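Local coordinates for uncharacterized protein (Parabacteroides distasonis, PDB 3LM3) that is of unknown function but is probably a glycoside hydrolase or carbohydrate deacetylase, at residues M28-T31 and T32-E35; H43-E47 and V48-T52; N284-E287 and A288-H292. All blocks are in the same frame, centred on the assembly; numbering follows the deposited sequence. Where two conformers were deposited one is given.

Contact 1. Residues M28-T31 and T32-E35; sequences MIRT and TPWE
The carboxylate of Glu35 reaches back to Thr31 and holds it by two hydrogen bonds. Thr31 N donates to Glu35 OE2 over 2.8 Å, coming from above the carboxylate plane, 43° out of it. Thr31 OG1 gives the second bond, 2.7 Å to Glu35 OE1, on that oxygen's syn lone pair. Thr32 OG1 also donates to Glu35 OE1, at 2.8 Å, but from well above the plane, so one carboxylate ties two successive threonines. A first torsion of 53° sets Glu35 CG between its backbone N and carbonyl carbon, and the chain beyond runs straight to the threonines. Thr77 and Asn79 add further hydrogen bonds to OE2 and OE1, so both oxygens of this buried carboxylate have several partners.

These bonds hold together the residues just past the C-terminal end of strand 21-29, a member of the parallel sheet in the domain assigned to the glycoside hydrolase/deacetylase clan; the chain leaves the sheet here for the loop leading to helix 53-64.

Van der Waals contacts involve Arg30. Its extended side chain crosses Pro33 at about a right angle, with Pro33 CA over one guanidinium face and Arg30 NH2 3.7 Å from Pro33 CB. Nearer its base, Arg30 CG lies 3.3 Å from Thr32 O. The guanidinium finds its charge partner in Glu47, through a salt bridge from NE.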
loop_
_atom_site.group_PDB
_atom_site.type_symbol
_atom_site.label_atom_id
_atom_site.label_comp_id
_atom_site.label_asym_id
_atom_site.label_seq_id
_atom_site.Cartn_x
_atom_site.Cartn_y
_atom_site.Cartn_z
HETATM N N MSE A 28 12.083 -3.513 3.721
HETATM C CA MSE A 28 12.677 -2.198 3.926
HETATM C C MSE A 28 13.963 -2.300 4.742
HETATM O O MSE A 28 14.003 -3.000 5.776
HETATM C CB MSE A 28 11.722 -1.268 4.648
HETATM C CG MSE A 28 12.233 0.113 4.911
HETATM SE SE MSE A 28 10.921 1.127 5.912
HETATM C CE MSE A 28 11.682 2.885 5.610
ATOM N N ILE A 29 14.995 -1.617 4.267
ATOM C CA ILE A 29 16.291 -1.505 4.936
ATOM C C ILE A 29 16.505 -0.029 5.309
ATOM O O ILE A 29 16.350 0.864 4.489
ATOM C CB ILE A 29 17.441 -1.948 4.031
ATOM C CG1 ILE A 29 17.207 -3.341 3.431
ATOM C CG2 ILE A 29 18.783 -1.878 4.796
ATOM C CD1 ILE A 29 17.043 -4.434 4.394
ATOM N N ARG A 30 16.886 0.245 6.561
ATOM C CA ARG A 30 16.984 1.622 7.079
ATOM C C ARG A 30 18.032 1.692 8.175
ATOM O O ARG A 30 18.534 0.658 8.591
ATOM C CB ARG A 30 15.608 2.092 7.587
ATOM C CG ARG A 30 15.086 1.339 8.786
ATOM C CD ARG A 30 13.583 1.395 8.897
ATOM N NE ARG A 30 13.153 0.994 10.220
ATOM C CZ ARG A 30 11.882 0.858 10.578
ATOM N NH1 ARG A 30 10.908 1.016 9.690
ATOM N NH2 ARG A 30 11.607 0.568 11.859
ATOM N N THR A 31 18.367 2.904 8.639
ATOM C CA THR A 31 19.243 3.115 9.787
ATOM C C THR A 31 18.472 3.631 10.991
ATOM O O THR A 31 18.936 3.512 12.115
ATOM C CB THR A 31 20.450 4.041 9.509
ATOM O OG1 THR A 31 20.093 5.426 9.675
ATOM C CG2 THR A 31 21.119 3.773 8.141
ATOM N N THR A 32 17.329 4.245 10.758
ATOM C CA THR A 32 16.399 4.722 11.797
ATOM C C THR A 32 14.986 4.593 11.203
ATOM O O THR A 32 14.849 4.421 9.970
ATOM C CB THR A 32 16.659 6.190 12.207
ATOM O OG1 THR A 32 16.320 7.061 11.113
ATOM C CG2 THR A 32 18.092 6.448 12.614
ATOM N N PRO A 33 13.916 4.634 12.026
ATOM C CA PRO A 33 12.634 4.225 11.487
ATOM C C PRO A 33 11.986 5.110 10.444
ATOM O O PRO A 33 11.375 4.591 9.512
ATOM C CB PRO A 33 11.727 4.128 12.725
ATOM C CG PRO A 33 12.650 3.833 13.825
ATOM C CD PRO A 33 13.907 4.606 13.503
ATOM N N TRP A 34 12.110 6.427 10.594
ATOM C CA TRP A 34 11.338 7.381 9.779
ATOM C C TRP A 34 12.269 8.440 9.198
ATOM O O TRP A 34 12.089 9.662 9.396
ATOM C CB TRP A 34 10.252 8.062 10.630
ATOM C CG TRP A 34 9.193 7.154 11.226
ATOM C CD1 TRP A 34 8.858 5.907 10.833
ATOM C CD2 TRP A 34 8.327 7.473 12.333
ATOM N NE1 TRP A 34 7.823 5.412 11.629
ATOM C CE2 TRP A 34 7.485 6.363 12.546
ATOM C CE3 TRP A 34 8.176 8.600 13.147
ATOM C CZ2 TRP A 34 6.515 6.332 13.554
ATOM C CZ3 TRP A 34 7.204 8.567 14.160
ATOM C CH2 TRP A 34 6.389 7.444 14.340
ATOM N N GLU A 35 13.301 7.990 8.506
ATOM C CA GLU A 35 14.300 8.901 7.944
ATOM C C GLU A 35 13.914 9.219 6.497
ATOM O O GLU A 35 14.256 8.516 5.544
ATOM C CB GLU A 35 15.735 8.416 8.130
ATOM C CG GLU A 35 15.997 6.978 7.622
ATOM C CD GLU A 35 17.332 6.419 8.027
ATOM O OE1 GLU A 35 18.056 7.035 8.872
ATOM O OE2 GLU A 35 17.695 5.365 7.471
#

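Contact 2. Residues H43-E47 and V48-T52; sequences HPRDE and VDWHT
Arg45 lays its side chain over one face of the Trp50 indole. Its CD makes a CH-pi contact, 3.8 Å from the centroid of the six-membered ring, and its guanidinium follows nearly parallel to the indole, the planes 14° apart. The chain can fold over the ring because it bends at chi3 (-67°). At the guanidinium's edge, NH1 forms an in-plane salt bridge with Glu47 OE2 at 2.9 Å, which helps fix the rotation of the group, while His43 CE1 lies over the face opposite Trp50.

Asp46 turns its carboxylate forward along the chain. OD1 accepts a nearly straight hydrogen bond from Val48 N at 3.0 Å and also touches Val48 CG2. A water donates to Asp46 O and accepts from Asp49 N, bridging the start of the 3-10 segment 48-50.

Glu47 follows, with its backbone and side chain both engaged. Its O accepts from Trp50 N at 2.9 Å and from His51 ND1 at 2.8 Å, the two donors arriving from opposite faces of the carbonyl plane. The histidine bond runs in the plane of the imidazole and, with ND1 as the donor, fixes the ring's rotation. Glu47 CA makes a CH-pi contact with the five-membered ring of Trp50, 4.1 Å from its centroid. The Glu47 carboxylate itself is shared, since OE1 is taken by Arg30 and OE2 is also bound by Gln289.

This loop joins strand 21-29 to helix 53-64, whose first turn is N-capped by Thr52 through OG1 to Gly55 N. Val48 and His51 pack against helix 86-102, and Trp50 meets the ring of His292 on helix 290-294.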
loop_
_atom_site.group_PDB
_atom_site.type_symbol
_atom_site.label_atom_id
_atom_site.label_comp_id
_atom_site.label_asym_id
_atom_site.label_seq_id
_atom_site.Cartn_x
_atom_site.Cartn_y
_atom_site.Cartn_z
ATOM N N HIS A 43 12.059 9.795 13.778
ATOM C CA HIS A 43 12.028 8.869 14.911
ATOM C C HIS A 43 13.445 8.713 15.410
ATOM O O HIS A 43 14.368 8.541 14.610
ATOM C CB HIS A 43 11.501 7.526 14.433
ATOM C CG HIS A 43 11.114 6.606 15.540
ATOM N ND1 HIS A 43 12.029 6.103 16.443
ATOM C CD2 HIS A 43 9.907 6.119 15.907
ATOM C CE1 HIS A 43 11.391 5.343 17.322
ATOM N NE2 HIS A 43 10.107 5.325 17.009
ATOM N N PRO A 44 13.663 8.777 16.733
ATOM C CA PRO A 44 15.015 8.806 17.266
ATOM C C PRO A 44 15.771 7.478 17.374
ATOM O O PRO A 44 16.971 7.481 17.632
ATOM C CB PRO A 44 14.813 9.390 18.689
ATOM C CG PRO A 44 13.477 9.041 19.022
ATOM C CD PRO A 44 12.654 9.024 17.775
ATOM N N ARG A 45 15.092 6.364 17.135
ATOM C CA ARG A 45 15.718 5.069 17.372
ATOM C C ARG A 45 16.860 4.759 16.398
ATOM O O ARG A 45 16.670 4.749 15.185
ATOM C CB ARG A 45 14.688 3.953 17.302
ATOM C CG ARG A 45 15.292 2.559 17.541
ATOM C CD ARG A 45 14.382 1.524 16.954
ATOM N NE ARG A 45 13.114 1.439 17.659
ATOM C CZ ARG A 45 11.985 0.976 17.147
ATOM N NH1 ARG A 45 11.890 0.609 15.870
ATOM N NH2 ARG A 45 10.904 0.909 17.922
ATOM N N ASP A 46 18.027 4.454 16.939
ATOM C CA ASP A 46 19.199 4.037 16.174
ATOM C C ASP A 46 19.088 2.532 15.919
ATOM O O ASP A 46 19.161 1.732 16.859
ATOM C CB ASP A 46 20.461 4.366 16.955
ATOM C CG ASP A 46 21.734 3.877 16.297
ATOM O OD1 ASP A 46 21.712 3.189 15.267
ATOM O OD2 ASP A 46 22.845 4.172 16.814
ATOM N N GLU A 47 18.875 2.144 14.656
ATOM C CA GLU A 47 18.698 0.742 14.288
ATOM C C GLU A 47 19.886 0.122 13.569
ATOM O O GLU A 47 19.737 -0.947 12.952
ATOM C CB GLU A 47 17.439 0.586 13.428
ATOM C CG GLU A 47 16.140 0.856 14.155
ATOM C CD GLU A 47 14.941 0.651 13.282
ATOM O OE1 GLU A 47 15.095 0.769 12.038
ATOM O OE2 GLU A 47 13.823 0.392 13.760
ATOM N N VAL A 48 21.069 0.741 13.626
ATOM C CA VAL A 48 22.228 0.150 12.993
ATOM C C VAL A 48 22.426 -1.310 13.400
ATOM O O VAL A 48 22.620 -2.172 12.553
ATOM C CB VAL A 48 23.477 1.013 13.235
ATOM C CG1 VAL A 48 24.732 0.255 12.854
ATOM C CG2 VAL A 48 23.320 2.346 12.469
ATOM N N ASP A 49 22.323 -1.604 14.694
ATOM C CA ASP A 49 22.549 -2.941 15.182
ATOM C C ASP A 49 21.389 -3.884 14.917
ATOM O O ASP A 49 21.510 -5.087 15.094
ATOM C CB ASP A 49 22.863 -2.899 16.681
ATOM C CG ASP A 49 24.143 -2.135 17.006
ATOM O OD1 ASP A 49 25.015 -1.913 16.128
ATOM O OD2 ASP A 49 24.286 -1.736 18.185
ATOM N N TRP A 50 20.256 -3.348 14.439
ATOM C CA TRP A 50 19.059 -4.123 14.149
ATOM C C TRP A 50 19.055 -4.648 12.703
ATOM O O TRP A 50 18.134 -5.375 12.303
ATOM C CB TRP A 50 17.797 -3.272 14.359
ATOM C CG TRP A 50 17.606 -2.718 15.748
ATOM C CD1 TRP A 50 18.561 -2.311 16.605
ATOM C CD2 TRP A 50 16.355 -2.490 16.395
ATOM N NE1 TRP A 50 17.988 -1.851 17.774
ATOM C CE2 TRP A 50 16.631 -1.950 17.666
ATOM C CE3 TRP A 50 15.033 -2.709 16.032
ATOM C CZ2 TRP A 50 15.617 -1.626 18.572
ATOM C CZ3 TRP A 50 14.033 -2.384 16.939
ATOM C CH2 TRP A 50 14.336 -1.859 18.176
ATOM N N HIS A 51 20.093 -4.274 11.943
ATOM C CA HIS A 51 20.238 -4.633 10.544
ATOM C C HIS A 51 21.505 -5.459 10.407
ATOM O O HIS A 51 22.603 -4.963 10.616
ATOM C CB HIS A 51 20.281 -3.402 9.636
ATOM C CG HIS A 51 18.970 -2.683 9.562
ATOM N ND1 HIS A 51 18.547 -1.794 10.522
ATOM C CD2 HIS A 51 17.943 -2.813 8.689
ATOM C CE1 HIS A 51 17.320 -1.384 10.220
ATOM N NE2 HIS A 51 16.935 -1.983 9.104
ATOM N N THR A 52 21.341 -6.730 10.075
ATOM C CA THR A 52 22.466 -7.647 9.898
ATOM C C THR A 52 22.285 -8.419 8.597
ATOM O O THR A 52 21.153 -8.663 8.133
ATOM C CB THR A 52 22.654 -8.651 11.052
ATOM O OG1 THR A 52 21.599 -9.608 11.029
ATOM C CG2 THR A 52 22.733 -7.936 12.396
HETATM O O HOH W 1 21.709 0.216 16.917
#

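Contact 3. Residues N284-E287 and A288-H292; sequences NIWE and AQMVH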
loop_
_atom_site.group_PDB
_atom_site.type_symbol
_atom_site.label_atom_id
_atom_site.label_comp_id
_atom_site.label_asym_id
_atom_site.label_seq_id
_atom_site.Cartn_x
_atom_site.Cartn_y
_atom_site.Cartn_z
ATOM N N ASN A 284 2.313 -5.930 0.445
ATOM C CA ASN A 284 2.779 -6.008 1.832
ATOM C C ASN A 284 4.187 -5.463 1.927
ATOM O O ASN A 284 4.952 -5.489 0.967
ATOM C CB ASN A 284 2.716 -7.447 2.329
ATOM C CG ASN A 284 2.429 -7.575 3.824
ATOM O OD1 ASN A 284 2.408 -6.597 4.572
ATOM N ND2 ASN A 284 2.180 -8.832 4.254
ATOM N N ILE A 285 4.498 -4.915 3.096
ATOM C CA ILE A 285 5.814 -4.334 3.408
ATOM C C ILE A 285 6.231 -4.882 4.763
ATOM O O ILE A 285 5.491 -4.739 5.740
ATOM C CB ILE A 285 5.814 -2.809 3.412
ATOM C CG1 ILE A 285 5.449 -2.273 2.020
ATOM C CG2 ILE A 285 7.200 -2.272 3.873
ATOM C CD1 ILE A 285 5.152 -0.761 1.964
ATOM N N TRP A 286 7.368 -5.546 4.815
ATOM C CA TRP A 286 7.973 -6.071 6.042
ATOM C C TRP A 286 9.302 -5.378 6.256
ATOM O O TRP A 286 10.206 -5.448 5.411
ATOM C CB TRP A 286 8.243 -7.568 5.949
ATOM C CG TRP A 286 7.043 -8.471 5.935
ATOM C CD1 TRP A 286 5.878 -8.295 5.217
ATOM C CD2 TRP A 286 6.851 -9.676 6.685
ATOM N NE1 TRP A 286 5.018 -9.330 5.467
ATOM C CE2 TRP A 286 5.579 -10.181 6.374
ATOM C CE3 TRP A 286 7.609 -10.355 7.646
ATOM C CZ2 TRP A 286 5.086 -11.353 6.930
ATOM C CZ3 TRP A 286 7.116 -11.522 8.169
ATOM C CH2 TRP A 286 5.877 -12.002 7.830
ATOM N N GLU A 287 9.482 -4.732 7.390
ATOM C CA GLU A 287 10.750 -4.101 7.679
ATOM C C GLU A 287 11.747 -5.138 8.178
ATOM O O GLU A 287 11.421 -5.954 9.044
ATOM C CB GLU A 287 10.562 -3.027 8.725
ATOM C CG GLU A 287 9.639 -1.877 8.324
ATOM C CD GLU A 287 8.145 -2.176 8.394
ATOM O OE1 GLU A 287 7.699 -3.205 8.970
ATOM O OE2 GLU A 287 7.373 -1.316 7.934
ATOM N N ALA A 288 12.943 -5.116 7.596
ATOM C CA ALA A 288 13.998 -6.068 7.969
ATOM C C ALA A 288 14.272 -6.043 9.473
ATOM O O ALA A 288 14.577 -7.080 10.067
ATOM C CB ALA A 288 15.253 -5.780 7.207
ATOM N N GLN A 289 14.187 -4.869 10.079
ATOM C CA GLN A 289 14.484 -4.731 11.506
ATOM C C GLN A 289 13.545 -5.534 12.399
ATOM O O GLN A 289 13.828 -5.699 13.602
ATOM C CB GLN A 289 14.522 -3.265 11.930
ATOM C CG GLN A 289 13.260 -2.426 11.727
ATOM C CD GLN A 289 12.132 -2.738 12.687
ATOM O OE1 GLN A 289 11.182 -3.404 12.333
ATOM N NE2 GLN A 289 12.240 -2.254 13.934
HETATM N N MSE A 290 12.448 -6.057 11.853
HETATM C CA MSE A 290 11.517 -6.849 12.672
HETATM C C MSE A 290 12.177 -8.089 13.228
HETATM O O MSE A 290 11.816 -8.569 14.337
HETATM C CB MSE A 290 10.255 -7.253 11.899
HETATM C CG MSE A 290 9.280 -6.138 11.711
HETATM SE SE MSE A 290 7.596 -6.608 10.926
HETATM C CE MSE A 290 8.321 -7.687 9.485
ATOM N N VAL A 291 13.143 -8.639 12.505
ATOM C CA VAL A 291 13.883 -9.831 12.982
ATOM C C VAL A 291 14.554 -9.506 14.321
ATOM O O VAL A 291 14.510 -10.306 15.262
ATOM C CB VAL A 291 14.915 -10.309 11.927
ATOM C CG1 VAL A 291 15.988 -11.200 12.530
ATOM C CG2 VAL A 291 14.197 -10.950 10.737
ATOM N N HIS A 292 15.157 -8.330 14.419
ATOM C CA HIS A 292 15.793 -7.899 15.676
ATOM C C HIS A 292 14.756 -7.514 16.735
ATOM O O HIS A 292 14.900 -7.858 17.934
ATOM C CB HIS A 292 16.704 -6.702 15.435
ATOM C CG HIS A 292 17.594 -6.385 16.588
ATOM N ND1 HIS A 292 18.766 -7.066 16.803
ATOM C CD2 HIS A 292 17.503 -5.461 17.578
ATOM C CE1 HIS A 292 19.359 -6.585 17.882
ATOM N NE2 HIS A 292 18.615 -5.608 18.364
HETATM O O HOH W 2 8.457 -2.693 11.771
#
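Trp286 meets the terminal methyl of Met290, a selenomethionine modelled in two conformers. In one of them CE lies obliquely to the indole, 3.3 Å from Trp286 CE3 and 3.5 Å from Trp286 CB, an approach that remains doubtful because it rests on that conformer alone. In this conformer the two side chains cross at about a right angle. At the indole's edge, Asn284 ND2 lies in the ring plane; that nitrogen is hydrogen-bonded to Val244 O. The indole also meets the ring of Trp306, with planes about 15° apart, and touches Ala302 and Met303 of helix 296-313.

The backbone makes a type I beta turn from Glu287 to Met290, in which Met290 N donates to Glu287 O at 3.0 Å. The bond is fairly straight, although the donor stands above the carbonyl plane. This turn carries the chain from strand 280-287 into helix 290-294, so the contact is a strand-to-helix junction at the C-terminal end of strand 280-287, in the parallel sheet. Strand 280-287 runs beside strand 21-29, whose Ile27 and Ile29 side chains touch Ala288.

Glu287 bends at chi2, and its OE2 is hydrogen-bonded to Tyr112 OH. A water donates to Gln289 OE1 at 2.9 Å and, more weakly, to Glu287 OE1, linking the two side chains. Torsions of 59° at chi1 and 73° at chi2 fold the Gln289 chain back, bringing OE1 to 3.7 Å from Glu287 CB. At the other end of the same amide, Gln289 NE2 is hydrogen-bonded to Glu293 OE1.

In the fold
Along the chain the contacts follow one another in series, all within the DUF3863 domain and on one side of the chain's centre. Contacts 1 and 2 belong to the single connection from strand 21-29 to helix 53-64, their centres about 7 Å apart. Contact 3 comes much later in sequence, yet its centre is about 10 Å from that of contact 1, because strands 21-29 and 280-287 are parallel neighbours joined by backbone bonds. Contacts 2 and 3 lie about 12 Å apart, linked by a side-chain amide bond and ring packing, while a salt bridge and a probable backbone bond join contacts 1 and 2. Two adjacent strand ends, with the loop and the turn and helix that follow them, thus form one interlocked cluster.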